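Local coordinates for protein putative hexulose 6 phosphate synthase (Salmonella typhimurium, PDB 3F4W) that is of unestablished function but belongs to a family of proteins built as a TIM barrel, at residues D114-R119 with I151-V156; A128-V133 with K159-V164. One frame throughout, in Å; residues are numbered along the deposited sequence.

Interaction 1. Residues D114-R119 with I151-V156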
ATOM      1  N   ASP A 114       7.089 -14.904   2.792  1.00 50.95           N
ATOM      2  CA  ASP A 114       7.725 -15.870   3.689  1.00 48.94           C
ATOM      3  C   ASP A 114       8.230 -17.132   2.990  1.00 49.51           C
ATOM      4  O   ASP A 114       9.339 -17.588   3.252  1.00 53.54           O
ATOM      5  CB  ASP A 114       6.778 -16.246   4.835  1.00 52.55           C
ATOM      6  CG  ASP A 114       6.877 -15.288   6.012  1.00 63.30           C
ATOM      7  OD1 ASP A 114       5.847 -15.048   6.681  1.00 56.43           O
ATOM      8  OD2 ASP A 114       7.989 -14.775   6.267  1.00 65.94           O
ATOM      9  N   ASP A 115       7.407 -17.703   2.115  1.00 28.87           N
ATOM     10  CA  ASP A 115       7.788 -18.903   1.377  1.00 22.14           C
ATOM     11  C   ASP A 115       7.922 -18.583  -0.107  1.00 21.37           C
ATOM     12  O   ASP A 115       6.990 -18.780  -0.885  1.00 18.54           O
ATOM     13  CB  ASP A 115       6.765 -20.019   1.597  1.00 26.29           C
ATOM     14  CG  ASP A 115       7.251 -21.372   1.093  1.00 30.97           C
ATOM     15  OD1 ASP A 115       8.283 -21.421   0.386  1.00 27.54           O
ATOM     16  OD2 ASP A 115       6.590 -22.388   1.405  1.00 28.43           O
ATOM     17  N   LEU A 116       9.096 -18.093  -0.488  1.00 21.24           N
ATOM     18  CA  LEU A 116       9.333 -17.607  -1.842  1.00 19.36           C
ATOM     19  C   LEU A 116       9.052 -18.650  -2.934  1.00 18.30           C
ATOM     20  O   LEU A 116       8.285 -18.383  -3.856  1.00 17.09           O
ATOM     21  CB  LEU A 116      10.754 -17.050  -1.952  1.00 18.50           C
ATOM     22  CG  LEU A 116      11.072 -16.078  -3.091  1.00 21.32           C
ATOM     23  CD1 LEU A 116       9.966 -15.048  -3.262  1.00 21.85           C
ATOM     24  CD2 LEU A 116      12.403 -15.396  -2.823  1.00 19.54           C
ATOM     25  N   PRO A 117       9.661 -19.845  -2.836  1.00 19.77           N
ATOM     26  CA  PRO A 117       9.424 -20.831  -3.898  1.00 18.96           C
ATOM     27  C   PRO A 117       7.946 -21.199  -4.073  1.00 17.99           C
ATOM     28  O   PRO A 117       7.454 -21.221  -5.199  1.00 17.48           O
ATOM     29  CB  PRO A 117      10.234 -22.049  -3.435  1.00 19.83           C
ATOM     30  CG  PRO A 117      11.297 -21.480  -2.555  1.00 22.03           C
ATOM     31  CD  PRO A 117      10.647 -20.324  -1.850  1.00 22.67           C
ATOM     32  N   ALA A 118       7.249 -21.481  -2.978  1.00 20.01           N
ATOM     33  CA  ALA A 118       5.835 -21.827  -3.057  1.00 18.92           C
ATOM     34  C   ALA A 118       5.016 -20.685  -3.658  1.00 19.47           C
ATOM     35  O   ALA A 118       4.123 -20.909  -4.478  1.00 17.25           O
ATOM     36  CB  ALA A 118       5.298 -22.207  -1.683  1.00 21.80           C
ATOM     37  N   ARG A 119       5.334 -19.458  -3.258  1.00 15.57           N
ATOM     38  CA  ARG A 119       4.572 -18.293  -3.697  1.00 17.38           C
ATOM     39  C   ARG A 119       4.805 -18.019  -5.182  1.00 16.62           C
ATOM     40  O   ARG A 119       3.872 -17.690  -5.922  1.00 14.46           O
ATOM     41  CB  ARG A 119       4.945 -17.068  -2.853  1.00 14.53           C
ATOM     42  CG  ARG A 119       3.941 -15.932  -2.925  1.00 14.52           C
ATOM     43  CD  ARG A 119       2.572 -16.390  -2.449  1.00 19.04           C
ATOM     44  NE  ARG A 119       1.582 -15.324  -2.555  1.00 21.15           N
ATOM     45  CZ  ARG A 119       0.273 -15.504  -2.423  1.00 22.18           C
ATOM     46  NH1 ARG A 119      -0.215 -16.711  -2.184  1.00 21.82           N
ATOM     47  NH2 ARG A 119      -0.551 -14.475  -2.542  1.00 21.76           N
ATOM     48  N   ILE A 151      18.611 -15.034  -5.572  1.00 17.82           N
ATOM     49  CA  ILE A 151      19.154 -16.350  -5.896  1.00 16.11           C
ATOM     50  C   ILE A 151      18.055 -17.408  -5.930  1.00 18.34           C
ATOM     51  O   ILE A 151      17.958 -18.187  -6.876  1.00 19.15           O
ATOM     52  CB  ILE A 151      20.240 -16.768  -4.891  1.00 19.36           C
ATOM     53  CG1 ILE A 151      21.452 -15.843  -5.008  1.00 20.36           C
ATOM     54  CG2 ILE A 151      20.637 -18.224  -5.107  0.50 17.62           C
ATOM     55  CD1 ILE A 151      22.489 -16.059  -3.929  1.00 22.40           C
ATOM     56  N   THR A 152      17.217 -17.431  -4.900  1.00 18.94           N
ATOM     57  CA  THR A 152      16.096 -18.360  -4.874  1.00 20.48           C
ATOM     58  C   THR A 152      15.127 -18.089  -6.018  1.00 21.57           C
ATOM     59  O   THR A 152      14.697 -19.010  -6.712  1.00 24.81           O
ATOM     60  CB  THR A 152      15.341 -18.295  -3.544  1.00 24.26           C
ATOM     61  OG1 THR A 152      16.215 -18.706  -2.488  1.00 21.92           O
ATOM     62  CG2 THR A 152      14.126 -19.210  -3.576  1.00 20.03           C
ATOM     63  N   MET A 153      14.787 -16.820  -6.217  1.00 20.26           N
ATOM     64  CA  MET A 153      13.884 -16.445  -7.295  1.00 19.91           C
ATOM     65  C   MET A 153      14.361 -16.986  -8.642  1.00 21.29           C
ATOM     66  O   MET A 153      13.587 -17.580  -9.391  1.00 21.97           O
ATOM     67  CB  MET A 153      13.724 -14.924  -7.367  1.00 19.58           C
ATOM     68  CG  MET A 153      12.920 -14.463  -8.566  1.00 14.67           C
ATOM     69  SD  MET A 153      11.200 -14.987  -8.471  1.00 18.12           S
ATOM     70  CE  MET A 153      10.537 -13.742  -7.367  1.00 16.85           C
ATOM     71  N   LEU A 154      15.637 -16.779  -8.946  1.00 23.20           N
ATOM     72  CA  LEU A 154      16.192 -17.201 -10.230  1.00 23.07           C
ATOM     73  C   LEU A 154      16.197 -18.720 -10.412  1.00 25.73           C
ATOM     74  O   LEU A 154      16.140 -19.220 -11.538  1.00 29.60           O
ATOM     75  CB  LEU A 154      17.601 -16.631 -10.418  1.00 23.52           C
ATOM     76  CG  LEU A 154      17.649 -15.114 -10.588  1.00 26.41           C
ATOM     77  CD1 LEU A 154      19.082 -14.604 -10.658  1.00 23.83           C
ATOM     78  CD2 LEU A 154      16.862 -14.708 -11.823  1.00 25.66           C
ATOM     79  N   LYS A 155      16.258 -19.450  -9.304  1.00 27.05           N
ATOM     80  CA  LYS A 155      16.238 -20.907  -9.357  1.00 28.75           C
ATOM     81  C   LYS A 155      14.819 -21.445  -9.541  1.00 31.35           C
ATOM     82  O   LYS A 155      14.617 -22.474 -10.184  1.00 29.91           O
ATOM     83  CB  LYS A 155      16.858 -21.498  -8.091  1.00 31.55           C
ATOM     84  CG  LYS A 155      18.290 -21.063  -7.840  1.00 29.96           C
ATOM     85  CD  LYS A 155      18.792 -21.577  -6.498  1.00 33.45           C
ATOM     86  CE  LYS A 155      19.164 -23.047  -6.573  1.00 32.90           C
ATOM     87  NZ  LYS A 155      20.430 -23.243  -7.324  1.00 33.66           N
ATOM     88  N   VAL A 156      13.837 -20.740  -8.985  1.00 22.02           N
ATOM     89  CA  VAL A 156      12.460 -21.228  -8.984  1.00 20.41           C
ATOM     90  C   VAL A 156      11.626 -20.718 -10.156  1.00 22.83           C
ATOM     91  O   VAL A 156      10.777 -21.441 -10.671  1.00 21.59           O
ATOM     92  CB  VAL A 156      11.732 -20.882  -7.668  1.00 19.56           C
ATOM     93  CG1 VAL A 156      10.305 -21.404  -7.702  1.00 22.36           C
ATOM     94  CG2 VAL A 156      12.488 -21.453  -6.479  1.00 23.18           C
TER

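Interaction 2. Residues A128-V133 with K159-V164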
ATOM      1  N   ALA A 128       0.922 -14.337 -13.234  1.00 16.52           N
ATOM      2  CA  ALA A 128       1.900 -13.284 -12.977  1.00 14.29           C
ATOM      3  C   ALA A 128       3.117 -13.422 -13.886  1.00 19.58           C
ATOM      4  O   ALA A 128       3.722 -14.489 -13.985  1.00 19.10           O
ATOM      5  CB  ALA A 128       2.312 -13.264 -11.511  1.00 14.36           C
ATOM      6  N   ASP A 129       3.473 -12.308 -14.517  1.00 21.81           N
ATOM      7  CA  ASP A 129       4.383 -12.270 -15.649  1.00 26.65           C
ATOM      8  C   ASP A 129       5.707 -11.615 -15.272  1.00 25.49           C
ATOM      9  O   ASP A 129       6.719 -11.798 -15.948  1.00 21.00           O
ATOM     10  CB  ASP A 129       3.725 -11.444 -16.758  1.00 28.56           C
ATOM     11  CG  ASP A 129       4.026 -11.969 -18.133  1.00 34.22           C
ATOM     12  OD1 ASP A 129       5.111 -12.556 -18.320  1.00 47.67           O
ATOM     13  OD2 ASP A 129       3.174 -11.797 -19.030  1.00 37.45           O
ATOM     14  N   MET A 130       5.687 -10.834 -14.199  1.00 17.09           N
ATOM     15  CA  MET A 130       6.854 -10.068 -13.785  1.00 19.03           C
ATOM     16  C   MET A 130       6.881  -9.945 -12.273  1.00 17.07           C
ATOM     17  O   MET A 130       5.915  -9.480 -11.664  1.00 18.39           O
ATOM     18  CB  MET A 130       6.818  -8.681 -14.419  1.00 17.66           C
ATOM     19  CG  MET A 130       8.031  -7.816 -14.124  1.00 15.64           C
ATOM     20  SD  MET A 130       8.154  -6.452 -15.299  1.00 21.06           S
ATOM     21  CE  MET A 130       9.648  -5.649 -14.722  1.00 16.74           C
ATOM     22  N   LEU A 131       7.991 -10.357 -11.672  1.00 15.89           N
ATOM     23  CA  LEU A 131       8.110 -10.397 -10.222  1.00 16.26           C
ATOM     24  C   LEU A 131       9.347  -9.628  -9.794  1.00 13.90           C
ATOM     25  O   LEU A 131      10.381  -9.681 -10.457  1.00 16.93           O
ATOM     26  CB  LEU A 131       8.218 -11.844  -9.732  1.00 15.56           C
ATOM     27  CG  LEU A 131       7.247 -12.866 -10.332  1.00 15.53           C
ATOM     28  CD1 LEU A 131       7.655 -14.290  -9.956  1.00 16.75           C
ATOM     29  CD2 LEU A 131       5.803 -12.573  -9.915  1.00 15.11           C
ATOM     30  N   ALA A 132       9.241  -8.926  -8.676  1.00 11.91           N
ATOM     31  CA  ALA A 132      10.359  -8.157  -8.159  1.00 13.16           C
ATOM     32  C   ALA A 132      10.712  -8.683  -6.787  1.00 13.66           C
ATOM     33  O   ALA A 132       9.872  -8.671  -5.888  1.00 14.22           O
ATOM     34  CB  ALA A 132       9.992  -6.682  -8.073  1.00 13.92           C
ATOM     35  N   VAL A 133      11.939  -9.157  -6.615  1.00 14.41           N
ATOM     36  CA  VAL A 133      12.398  -9.463  -5.271  1.00 14.01           C
ATOM     37  C   VAL A 133      12.788  -8.131  -4.656  1.00 15.83           C
ATOM     38  O   VAL A 133      13.377  -7.279  -5.322  1.00 13.83           O
ATOM     39  CB  VAL A 133      13.580 -10.469  -5.235  1.00 18.49           C
ATOM     40  CG1 VAL A 133      13.679 -11.236  -6.545  1.00 19.20           C
ATOM     41  CG2 VAL A 133      14.883  -9.768  -4.909  1.00 20.71           C
ATOM     42  N   LYS A 159       9.102 -18.556 -16.107  1.00 29.24           N
ATOM     43  CA  LYS A 159       8.990 -17.650 -17.245  1.00 29.98           C
ATOM     44  C   LYS A 159       9.063 -16.185 -16.836  1.00 28.58           C
ATOM     45  O   LYS A 159       9.448 -15.332 -17.634  1.00 27.66           O
ATOM     46  CB  LYS A 159       7.679 -17.895 -17.995  1.00 34.95           C
ATOM     47  CG  LYS A 159       7.639 -19.192 -18.786  1.00 42.81           C
ATOM     48  CD  LYS A 159       6.357 -19.288 -19.601  1.00 58.51           C
ATOM     49  CE  LYS A 159       6.356 -20.515 -20.500  1.00 62.32           C
ATOM     50  NZ  LYS A 159       5.108 -20.608 -21.311  1.00 60.29           N
ATOM     51  N   ALA A 160       8.693 -15.899 -15.592  1.00 16.67           N
ATOM     52  CA  ALA A 160       8.588 -14.521 -15.121  1.00 22.12           C
ATOM     53  C   ALA A 160       9.822 -13.670 -15.418  1.00 17.12           C
ATOM     54  O   ALA A 160      10.957 -14.113 -15.251  1.00 17.34           O
ATOM     55  CB  ALA A 160       8.272 -14.492 -13.626  1.00 20.55           C
ATOM     56  N   ARG A 161       9.575 -12.448 -15.878  1.00 21.38           N
ATOM     57  CA  ARG A 161      10.591 -11.407 -15.932  1.00 20.68           C
ATOM     58  C   ARG A 161      10.900 -11.064 -14.478  1.00 20.76           C
ATOM     59  O   ARG A 161      10.010 -11.128 -13.630  1.00 19.63           O
ATOM     60  CB  ARG A 161      10.021 -10.194 -16.662  1.00 22.44           C
ATOM     61  CG  ARG A 161      11.026  -9.141 -17.084  1.00 30.31           C
ATOM     62  CD  ARG A 161      10.323  -7.977 -17.787  1.00 30.14           C
ATOM     63  NE  ARG A 161      11.261  -6.924 -18.169  1.00 32.18           N
ATOM     64  CZ  ARG A 161      10.907  -5.691 -18.517  1.00 36.11           C
ATOM     65  NH1 ARG A 161       9.627  -5.331 -18.533  1.00 31.29           N
ATOM     66  NH2 ARG A 161      11.839  -4.810 -18.846  1.00 38.36           N
ATOM     67  N   ILE A 162      12.148 -10.719 -14.175  1.00 17.70           N
ATOM     68  CA  ILE A 162      12.549 -10.522 -12.782  1.00 16.38           C
ATOM     69  C   ILE A 162      13.203  -9.168 -12.531  1.00 18.07           C
ATOM     70  O   ILE A 162      14.098  -8.755 -13.265  1.00 17.69           O
ATOM     71  CB  ILE A 162      13.529 -11.617 -12.311  1.00 18.26           C
ATOM     72  CG1 ILE A 162      12.926 -13.010 -12.513  1.00 18.62           C
ATOM     73  CG2 ILE A 162      13.916 -11.399 -10.851  1.00 16.17           C
ATOM     74  CD1 ILE A 162      11.665 -13.264 -11.709  1.00 22.60           C
ATOM     75  N   ALA A 163      12.751  -8.491 -11.478  1.00 17.77           N
ATOM     76  CA  ALA A 163      13.370  -7.251 -11.025  1.00 15.71           C
ATOM     77  C   ALA A 163      13.947  -7.449  -9.628  1.00 12.73           C
ATOM     78  O   ALA A 163      13.550  -8.364  -8.908  1.00 14.09           O
ATOM     79  CB  ALA A 163      12.356  -6.109 -11.031  1.00 16.16           C
ATOM     80  N   VAL A 164      14.898  -6.601  -9.250  1.00 12.15           N
ATOM     81  CA  VAL A 164      15.472  -6.676  -7.912  1.00 15.00           C
ATOM     82  C   VAL A 164      15.739  -5.290  -7.319  1.00 14.63           C
ATOM     83  O   VAL A 164      16.272  -4.401  -7.987  1.00 14.79           O
ATOM     84  CB  VAL A 164      16.751  -7.552  -7.874  1.00 15.88           C
ATOM     85  CG1 VAL A 164      17.814  -7.001  -8.809  1.00 14.88           C
ATOM     86  CG2 VAL A 164      17.277  -7.664  -6.451  1.00 15.16           C
TER

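Interaction 1. Residues D114-R119 with I151-V156
Thr-152 is the first residue of 151-156 to meet 114-119, and it does so with its carbon side. With OG1 beside the backbone N and CG2 anti to it (chi1 -63°), the methyl rather than the hydroxyl is laid on the Pro-117 ring: Thr-152 CG2 lies 3.8 Å from Pro-117 CG and 4.0 Å from Pro-117 CD. Its CB also faces one methyl of Leu-116, with CD2 of Leu-116 4.2 Å from CB of Thr-152. The next residue, Met-153, passes to the inner side of Leu-116, where Met-153 CE comes within 4.3 Å of the other branch, Leu-116 CD1. Leu-116 thus divides its two methyls between neighbouring residues of one helix, while its side chain also rests on Met-110. Val-156 follows on the helix face of Thr-152 and touches the proline with both branches, the two side chains crossing at about a right angle. Val-156 CG2 packs 3.8 Å from Pro-117 CB, whereas Val-156 CG1, anti to its own backbone N (chi1 180°), reaches the backbone and lies 3.8 Å from Pro-117 O. Here the CA atoms of the two segments are nearest, 5.9 Å between Pro-117 and Val-156. Pro-117 sits in the first turn after the N-cap residue Asp-115, where its missing N-H costs the helix no bond; the first helical bond runs from Arg-119 N to Asp-115 O. The interface is small, apolar and partly buried, and Val-120 extends it by receiving both Met-153 and Val-156. It joins the start of helix 116-126 to the last turns of helix 147-156, the packing of neighbouring helices in the outer layer of a TIM barrel.

Interaction 2. Residues A128-V133 with K159-V164
Strands 130-133 and 161-164 run parallel, their axes 4.5 Å apart at closest approach and inclined by 24°. Pairing starts just ahead of the first strand, where Arg-161 N donates to Asp-129 O at 2.9 Å. Leu-131 then uses both of its backbone polar groups on the partner strand: its N donates to Arg-161 O, with an N-H...O angle of 168°, and its O accepts Ala-163 N at 2.8 Å. Val-133 N bonds to Ala-163 O, and the pairing continues to Ala-165. CA-H...O contacts fill the intervals, among them Ile-162 CA to Leu-131 O at 3.3 Å. These are the sixth and seventh strands of the closed eight-stranded TIM barrel, joined by a beta-alpha-beta crossover through a connection that includes helices 137-141 and 147-156, and alternate residues therefore face the barrel interior or the helices. On the interior face, Met-130 and Arg-161 lie side by side. Both have CG anti to the backbone N and continue extended, which brings Met-130 SD to 3.6 Å from Arg-161 CD and sets Met-130 CE over one face of the guanidinium. Arg-161 NH1 has a weak hydrogen bond to Tyr-80 OH, while Lys-2 brings a like charge close to NH2. Further along, Ala-132 CB and Ala-163 CB meet at 3.8 Å, with Ala-163 also resting on Val-183 and Ile-185. On the helix-facing side, Leu-131 CD1 reaches back to Ala-160 CB at 3.7 Å, and Val-133 CG2 abuts Val-164 CG2 at 3.5 Å, a short approach for two methyls. Glu-124 OE1, from helix 116-126, accepts the backbone N-H groups of both Lys-159 and Ala-160 before the second strand begins.

In the fold
From the N terminus the chain passes 114-119, 128-133, 151-156 and 159-164, so the segments of the two interactions alternate and the contacts cross rather than nest. Interaction 1 closes a loop of 31 residues that contains strand 130-134; interaction 2 closes one of 25 residues that contains helices 137-141 and 147-156. Each helix is followed by its strand, so two consecutive helix-strand units are joined twice, through the helices outside and the strands within. Met-153 links the layers: beyond its part in interaction 1, its CG packs 3.6 Å from Ile-162 CD1, and it also touches Leu-131 and Val-133. The barrel wall and its helical cover are thereby tied together.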